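Local atomic coordinates of aldehyde dehydrogenase family protein (Pseudomonas syringae pv. tomato, PDB entry 5IUV), a protein that oxidises aldehydes with NAD+ as an aldehyde dehydrogenase, probably turning indole-3-acetaldehyde into the auxin indole-3-acetic acid. Residues K84-R89 / A210-G215; E156-V161 / T184-V189; P385-G390 / P405-L410. All blocks are in the same frame, centred on the assembly; numbering follows the deposited sequence.

Interaction 1 of 3, residues K84-R89 / A210-G215; sequences KATMIR and AGIPAG
Arg89, on helix 80-96, reaches across to the carbonyl oxygen of Ala210 at the C-terminal end of helix 198-210, where Gly211 closes the helix with positive phi in a Schellman motif. The contact illustrates how a carbonyl oxygen left over at the end of a helix can be taken up by a side chain of a neighbouring helix. The polar part is a side-on grip: Arg89 NE and Arg89 NH2 each donate to Ala210 O, both at 3.0 Å. Neither bond is straight, with N-H...O angles of 146° and 142°, as expected when one oxygen sits at the guanidinium edge in its plane. The bend of the arginine chain at chi3 (-57°) folds the group back, and Ala85 O and Thr86 CA lie against one of its faces.

With its methyl anti to the backbone N, Thr86 lies over the backbone of the turn, CG2 being 3.5 Å from Ala210 O, while Ala210 CB sits 3.9 Å from Thr86 O. The apolar part is Thr86 CG2 against Ile212 CD1 at 3.8 Å, with Met87 SD looser at 4.3 Å from Ile212 CD1; Trp75 lies against both Thr86 and Ile212.

Water provides a further link. The hydroxyl of Thr86 is hydrogen-bonded to Lys82 O within its own helix, and a water 2.8 Å from Thr86 OG1 donates a hydrogen bond to Gly211 O at 2.9 Å.

Interaction 2 of 3, residues E156-V161 / T184-V189; sequences EPVGVV and TGNSVV
Asn186 turns its amide toward the loop Val158-Gly159 and fills the place where strand 149-164 is interrupted. A chi1 of -61° puts CG beside the backbone N, and chi2 of -80° turns OD1 toward the other segment: Gly159 N donates to Asn186 OD1 at 2.8 Å, nearly straight at 166°, with Val158 N close by. The other end of the amide is also held, since Asn186 ND2 donates to Tyr487 O and Ala181 O, so both ends fix the rotation of the group. Around it, apolar branches close in from several sides. Pro157 CB is 3.4 Å from Asn186 OD1, and Val158 CG2 approaches the same oxygen obliquely. Val161 CG2 crosses the base of the side chain, 3.7 Å from Asn186 CB. Pro157 CB also rests on Thr184 O, just before Gly185 ends helix 170-183 in a Schellman motif.

Beyond the amide, the backbones pair as parallel strands. Ser187 N donates to Gly159 O, Val161 N to Ser187 O at 2.8 Å, and Val189 N to Val161 O. Val161 and Val188 lie on one face of the sheet, with Val161 CB 4.2 Å from Val188 CG2; Val160 and Ser187 lie on the other.

Together the segments join the two strands of a beta-alpha-beta unit in the Rossmann-like NAD-binding region. Helix 170-183 packs on Val188, helix 56-72 lies against Val160 and Ser187, and strand 217-219 continues the sheet beyond strand 187-191.

Interaction 3 of 3, residues P385-G390 / P405-L410; sequences PTIFDG and PVLSVL
Ile387 and Val409 make a close apolar contact between strands 386-389 and 406-410, Ile387 CG2 meeting Val409 CG2 obliquely at 3.7 Å. For Ile387, chi1 of -56° sets CG1 beside the backbone N and leaves CG2 anti to it, which directs this methyl toward the valine, while the CG1 branch runs beside Leu407 and points the same way. On the face bearing Thr386, Phe388 presents its ring edge to Val406, with Phe388 CD2 4.2 Å from Val406 CG1. His361 stacks edge-to-face with this ring, and Ile357 of helix 347-362 packs against Thr386, Phe388 and Val406.

Between these two layers of side chains runs a parallel ladder. Thr386 N donates to Pro405 O at 2.7 Å, Leu407 N to Thr386 O, and Phe388 N to Leu407 O, the last almost straight at 175°. The strands belong to a beta-alpha-beta unit whose crossover includes the short helix 396-399, within the mixed sheet of the aldehyde dehydrogenase fold that also contains strands 273-276 and 307-311. Strand 366-369 borders strand 382-389 on its other edge, antiparallel to it.

The packing opens toward Gly390, which is exposed. The last ladder bond, Val409 N to Phe388 O at 2.9 Å, is more bent than the others (144°), and by Gly390 and Leu410 the backbones have drawn apart. There a water spans the gap, donating to Asp389 OD1 at 2.8 Å and to Val409 O at 2.7 Å. Asp389 OD2 meanwhile forms salt bridges with Lys315 and Arg366, and Val409 CG1 lies 3.8 Å from Asp389 OD1.

How the interactions relate
From the N terminus, helix 80-96 opens interaction 1, which closes only at 210-215, after 120 intervening residues. Interaction 2 is nested inside that loop: it opens at 156-161 and closes at 184-189 after the single crossover through helix 170-183. Their centres lie about 14 Å apart, and Gly215 touches Ser187. Interaction 1 joins helix 80-96 to the turn after helix 198-210; interaction 2 joins two strands, and strand 217-219, next after that turn, pairs with one of them, 187-191. Interaction 3 follows in series, closing a short loop in the other large sheet on the opposite side of the chain's centre, about 45 Å from interaction 1 and about 43 Å from interaction 2, centre to centre.

Interaction 1 of 3, residues K84-R89 / A210-G215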
# COMPACT_ATOMS: atom_id res chain seq x y z
N LYS A 84 -12.44 -15.50 8.01
CA LYS A 84 -11.44 -15.28 9.04
C LYS A 84 -11.72 -16.13 10.28
O LYS A 84 -10.84 -16.85 10.76
CB LYS A 84 -11.39 -13.80 9.42
CG LYS A 84 -10.55 -13.51 10.66
CD LYS A 84 -10.43 -11.99 10.96
CE LYS A 84 -11.78 -11.40 11.36
NZ LYS A 84 -11.68 -9.97 11.79
N ALA A 85 -12.95 -16.05 10.79
CA ALA A 85 -13.33 -16.80 11.99
C ALA A 85 -13.16 -18.30 11.81
O ALA A 85 -12.70 -19.00 12.71
CB ALA A 85 -14.78 -16.47 12.38
N THR A 86 -13.53 -18.80 10.64
CA THR A 86 -13.41 -20.22 10.34
C THR A 86 -11.95 -20.65 10.26
O THR A 86 -11.58 -21.69 10.79
CB THR A 86 -14.13 -20.56 9.02
OG1 THR A 86 -15.51 -20.25 9.15
CG2 THR A 86 -13.99 -22.04 8.68
N MET A 87 -11.11 -19.83 9.62
CA MET A 87 -9.68 -20.16 9.50
C MET A 87 -9.00 -20.19 10.86
O MET A 87 -8.13 -21.03 11.11
CB MET A 87 -8.97 -19.16 8.57
CG MET A 87 -9.36 -19.28 7.09
SD MET A 87 -9.10 -20.93 6.39
CE MET A 87 -7.31 -21.08 6.46
N ILE A 88 -9.41 -19.29 11.74
CA ILE A 88 -8.87 -19.24 13.09
C ILE A 88 -9.33 -20.46 13.91
O ILE A 88 -8.53 -21.05 14.65
CB ILE A 88 -9.25 -17.92 13.79
CG1 ILE A 88 -8.57 -16.75 13.06
CG2 ILE A 88 -8.86 -17.92 15.26
CD1 ILE A 88 -9.09 -15.35 13.46
N ARG A 89 -10.58 -20.88 13.75
CA ARG A 89 -11.05 -22.12 14.38
C ARG A 89 -10.30 -23.34 13.84
O ARG A 89 -10.00 -24.27 14.59
CB ARG A 89 -12.56 -22.32 14.18
CG ARG A 89 -13.43 -21.40 15.03
CD ARG A 89 -14.89 -21.88 15.06
NE ARG A 89 -15.46 -22.01 13.72
CZ ARG A 89 -16.05 -21.01 13.07
NH1 ARG A 89 -16.15 -19.81 13.63
NH2 ARG A 89 -16.55 -21.21 11.85
N ALA A 210 -14.13 -27.32 11.66
CA ALA A 210 -13.96 -25.87 11.82
C ALA A 210 -15.04 -25.06 11.08
O ALA A 210 -15.29 -23.90 11.41
CB ALA A 210 -12.57 -25.44 11.35
N GLY A 211 -15.67 -25.68 10.09
CA GLY A 211 -16.71 -24.99 9.34
C GLY A 211 -16.41 -24.81 7.86
O GLY A 211 -17.18 -24.17 7.14
N ILE A 212 -15.28 -25.34 7.40
CA ILE A 212 -15.00 -25.37 5.96
C ILE A 212 -16.02 -26.28 5.27
O ILE A 212 -16.14 -27.44 5.63
CB ILE A 212 -13.58 -25.89 5.66
CG1 ILE A 212 -12.52 -25.01 6.33
CG2 ILE A 212 -13.35 -25.96 4.15
CD1 ILE A 212 -12.35 -23.65 5.67
N PRO A 213 -16.75 -25.75 4.28
CA PRO A 213 -17.81 -26.54 3.62
C PRO A 213 -17.27 -27.77 2.88
O PRO A 213 -16.12 -27.77 2.45
CB PRO A 213 -18.43 -25.55 2.63
CG PRO A 213 -18.06 -24.19 3.14
CD PRO A 213 -16.72 -24.36 3.79
N ALA A 214 -18.11 -28.79 2.73
CA ALA A 214 -17.76 -29.96 1.94
C ALA A 214 -17.37 -29.58 0.52
O ALA A 214 -18.01 -28.73 -0.12
CB ALA A 214 -18.92 -30.97 1.92
N GLY A 215 -16.31 -30.20 0.01
CA GLY A 215 -15.86 -29.93 -1.34
C GLY A 215 -14.77 -28.87 -1.43
O GLY A 215 -14.06 -28.80 -2.43
O HOH W 1 -17.45 -21.35 7.52

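Interaction 2 of 3, residues E156-V161 / T184-V189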
# COMPACT_ATOMS: atom_id res chain seq x y z
N GLU A 156 -9.84 -11.43 -7.06
CA GLU A 156 -10.84 -12.47 -6.90
C GLU A 156 -10.14 -13.82 -6.86
O GLU A 156 -9.10 -13.99 -7.49
CB GLU A 156 -11.84 -12.43 -8.05
CG GLU A 156 -12.56 -11.10 -8.19
CD GLU A 156 -13.41 -11.02 -9.45
OE1 GLU A 156 -13.30 -11.94 -10.29
OE2 GLU A 156 -14.19 -10.06 -9.57
N PRO A 157 -10.71 -14.79 -6.14
CA PRO A 157 -10.06 -16.11 -6.09
C PRO A 157 -10.02 -16.77 -7.47
O PRO A 157 -10.94 -16.57 -8.27
CB PRO A 157 -10.93 -16.90 -5.11
CG PRO A 157 -12.27 -16.23 -5.17
CD PRO A 157 -11.96 -14.77 -5.35
N VAL A 158 -8.96 -17.52 -7.76
CA VAL A 158 -8.80 -18.11 -9.07
C VAL A 158 -9.81 -19.24 -9.32
O VAL A 158 -10.21 -19.48 -10.46
CB VAL A 158 -7.37 -18.65 -9.28
CG1 VAL A 158 -6.36 -17.50 -9.23
CG2 VAL A 158 -7.01 -19.70 -8.23
N GLY A 159 -10.25 -19.91 -8.25
CA GLY A 159 -11.22 -20.98 -8.38
C GLY A 159 -10.78 -22.27 -7.74
O GLY A 159 -10.97 -22.48 -6.54
N VAL A 160 -10.20 -23.16 -8.54
CA VAL A 160 -9.75 -24.46 -8.04
C VAL A 160 -8.22 -24.52 -8.01
O VAL A 160 -7.56 -24.30 -9.02
CB VAL A 160 -10.29 -25.61 -8.90
CG1 VAL A 160 -9.69 -26.95 -8.46
CG2 VAL A 160 -11.80 -25.65 -8.83
N VAL A 161 -7.68 -24.80 -6.83
CA VAL A 161 -6.24 -24.82 -6.62
C VAL A 161 -5.76 -26.24 -6.32
O VAL A 161 -6.32 -26.90 -5.44
CB VAL A 161 -5.84 -23.88 -5.46
CG1 VAL A 161 -4.34 -23.95 -5.19
CG2 VAL A 161 -6.28 -22.45 -5.75
N THR A 184 -8.48 -16.80 0.73
CA THR A 184 -8.93 -16.01 -0.41
C THR A 184 -10.21 -16.56 -1.04
O THR A 184 -10.79 -15.94 -1.93
CB THR A 184 -7.84 -15.93 -1.51
OG1 THR A 184 -7.29 -17.23 -1.75
CG2 THR A 184 -6.72 -14.99 -1.07
N GLY A 185 -10.65 -17.73 -0.58
CA GLY A 185 -11.93 -18.28 -1.00
C GLY A 185 -11.89 -19.41 -2.02
O GLY A 185 -12.93 -19.86 -2.49
N ASN A 186 -10.70 -19.89 -2.37
CA ASN A 186 -10.59 -20.98 -3.33
C ASN A 186 -11.01 -22.34 -2.76
O ASN A 186 -11.02 -22.54 -1.55
CB ASN A 186 -9.16 -21.09 -3.85
CG ASN A 186 -8.72 -19.85 -4.57
OD1 ASN A 186 -9.05 -19.64 -5.73
ND2 ASN A 186 -7.95 -19.01 -3.89
N SER A 187 -11.33 -23.28 -3.65
CA SER A 187 -11.36 -24.69 -3.28
C SER A 187 -9.98 -25.25 -3.55
O SER A 187 -9.33 -24.89 -4.53
CB SER A 187 -12.42 -25.46 -4.08
OG SER A 187 -13.72 -25.00 -3.77
N VAL A 188 -9.52 -26.14 -2.67
CA VAL A 188 -8.18 -26.69 -2.77
C VAL A 188 -8.22 -28.22 -2.82
O VAL A 188 -8.92 -28.85 -2.03
CB VAL A 188 -7.30 -26.24 -1.59
CG1 VAL A 188 -5.89 -26.88 -1.67
CG2 VAL A 188 -7.20 -24.73 -1.56
N VAL A 189 -7.48 -28.79 -3.77
CA VAL A 189 -7.20 -30.22 -3.77
C VAL A 189 -5.74 -30.41 -3.36
O VAL A 189 -4.81 -30.06 -4.10
CB VAL A 189 -7.44 -30.87 -5.14
CG1 VAL A 189 -7.16 -32.38 -5.07
CG2 VAL A 189 -8.87 -30.60 -5.61

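Interaction 3 of 3, residues P385-G390 / P405-L410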
# COMPACT_ATOMS: atom_id res chain seq x y z
N PRO A 385 25.35 -36.33 11.45
CA PRO A 385 25.67 -35.01 10.88
C PRO A 385 27.13 -34.98 10.44
O PRO A 385 28.00 -35.41 11.20
CB PRO A 385 25.40 -34.06 12.04
CG PRO A 385 24.32 -34.75 12.83
CD PRO A 385 24.67 -36.22 12.75
N THR A 386 27.38 -34.51 9.23
CA THR A 386 28.67 -34.70 8.56
C THR A 386 29.24 -33.39 8.03
O THR A 386 28.49 -32.54 7.55
CB THR A 386 28.52 -35.72 7.41
OG1 THR A 386 28.08 -36.98 7.94
CG2 THR A 386 29.83 -35.92 6.65
N ILE A 387 30.55 -33.21 8.15
CA ILE A 387 31.21 -32.01 7.63
C ILE A 387 32.38 -32.36 6.73
O ILE A 387 33.21 -33.21 7.06
CB ILE A 387 31.74 -31.10 8.77
CG1 ILE A 387 30.63 -30.71 9.74
CG2 ILE A 387 32.37 -29.83 8.18
CD1 ILE A 387 31.11 -29.87 10.92
N PHE A 388 32.43 -31.71 5.57
CA PHE A 388 33.60 -31.76 4.71
C PHE A 388 34.29 -30.40 4.66
O PHE A 388 33.66 -29.37 4.40
CB PHE A 388 33.21 -32.19 3.30
CG PHE A 388 32.95 -33.66 3.17
CD1 PHE A 388 34.00 -34.55 2.97
CD2 PHE A 388 31.66 -34.16 3.24
CE1 PHE A 388 33.76 -35.91 2.85
CE2 PHE A 388 31.41 -35.51 3.11
CZ PHE A 388 32.46 -36.39 2.92
N ASP A 389 35.60 -30.41 4.91
CA ASP A 389 36.42 -29.21 4.83
C ASP A 389 37.15 -29.21 3.49
O ASP A 389 37.16 -30.22 2.79
CB ASP A 389 37.40 -29.15 6.00
CG ASP A 389 38.12 -27.82 6.09
OD1 ASP A 389 37.60 -26.83 5.52
OD2 ASP A 389 39.18 -27.75 6.74
N GLY A 390 37.76 -28.08 3.14
CA GLY A 390 38.54 -27.98 1.92
C GLY A 390 37.70 -28.20 0.67
O GLY A 390 38.16 -28.79 -0.31
N PRO A 405 22.16 -34.22 6.46
CA PRO A 405 22.96 -33.34 7.32
C PRO A 405 24.42 -33.30 6.91
O PRO A 405 25.30 -33.67 7.70
CB PRO A 405 22.79 -33.97 8.71
CG PRO A 405 22.63 -35.44 8.42
CD PRO A 405 21.95 -35.55 7.07
N VAL A 406 24.68 -32.86 5.68
CA VAL A 406 26.03 -32.84 5.12
C VAL A 406 26.48 -31.41 4.81
O VAL A 406 25.91 -30.76 3.94
CB VAL A 406 26.12 -33.69 3.84
CG1 VAL A 406 27.54 -33.66 3.28
CG2 VAL A 406 25.68 -35.12 4.12
N LEU A 407 27.50 -30.94 5.52
CA LEU A 407 27.99 -29.57 5.37
C LEU A 407 29.24 -29.47 4.51
O LEU A 407 30.17 -30.27 4.67
CB LEU A 407 28.27 -28.96 6.75
CG LEU A 407 28.70 -27.49 6.83
CD1 LEU A 407 27.62 -26.59 6.26
CD2 LEU A 407 29.01 -27.10 8.27
N SER A 408 29.26 -28.50 3.61
CA SER A 408 30.48 -28.17 2.85
C SER A 408 31.08 -26.87 3.37
O SER A 408 30.39 -25.87 3.51
CB SER A 408 30.19 -28.05 1.35
OG SER A 408 29.79 -29.30 0.81
N VAL A 409 32.38 -26.89 3.65
CA VAL A 409 33.04 -25.70 4.18
C VAL A 409 34.01 -25.10 3.17
O VAL A 409 34.96 -25.75 2.73
CB VAL A 409 33.80 -26.01 5.48
CG1 VAL A 409 34.47 -24.75 6.01
CG2 VAL A 409 32.86 -26.61 6.52
N LEU A 410 33.77 -23.84 2.81
CA LEU A 410 34.60 -23.14 1.83
C LEU A 410 35.21 -21.89 2.45
O LEU A 410 34.66 -21.34 3.41
CB LEU A 410 33.77 -22.76 0.60
CG LEU A 410 32.96 -23.83 -0.15
CD1 LEU A 410 31.63 -24.15 0.53
CD2 LEU A 410 32.74 -23.41 -1.61
O HOH W 2 37.32 -24.85 3.56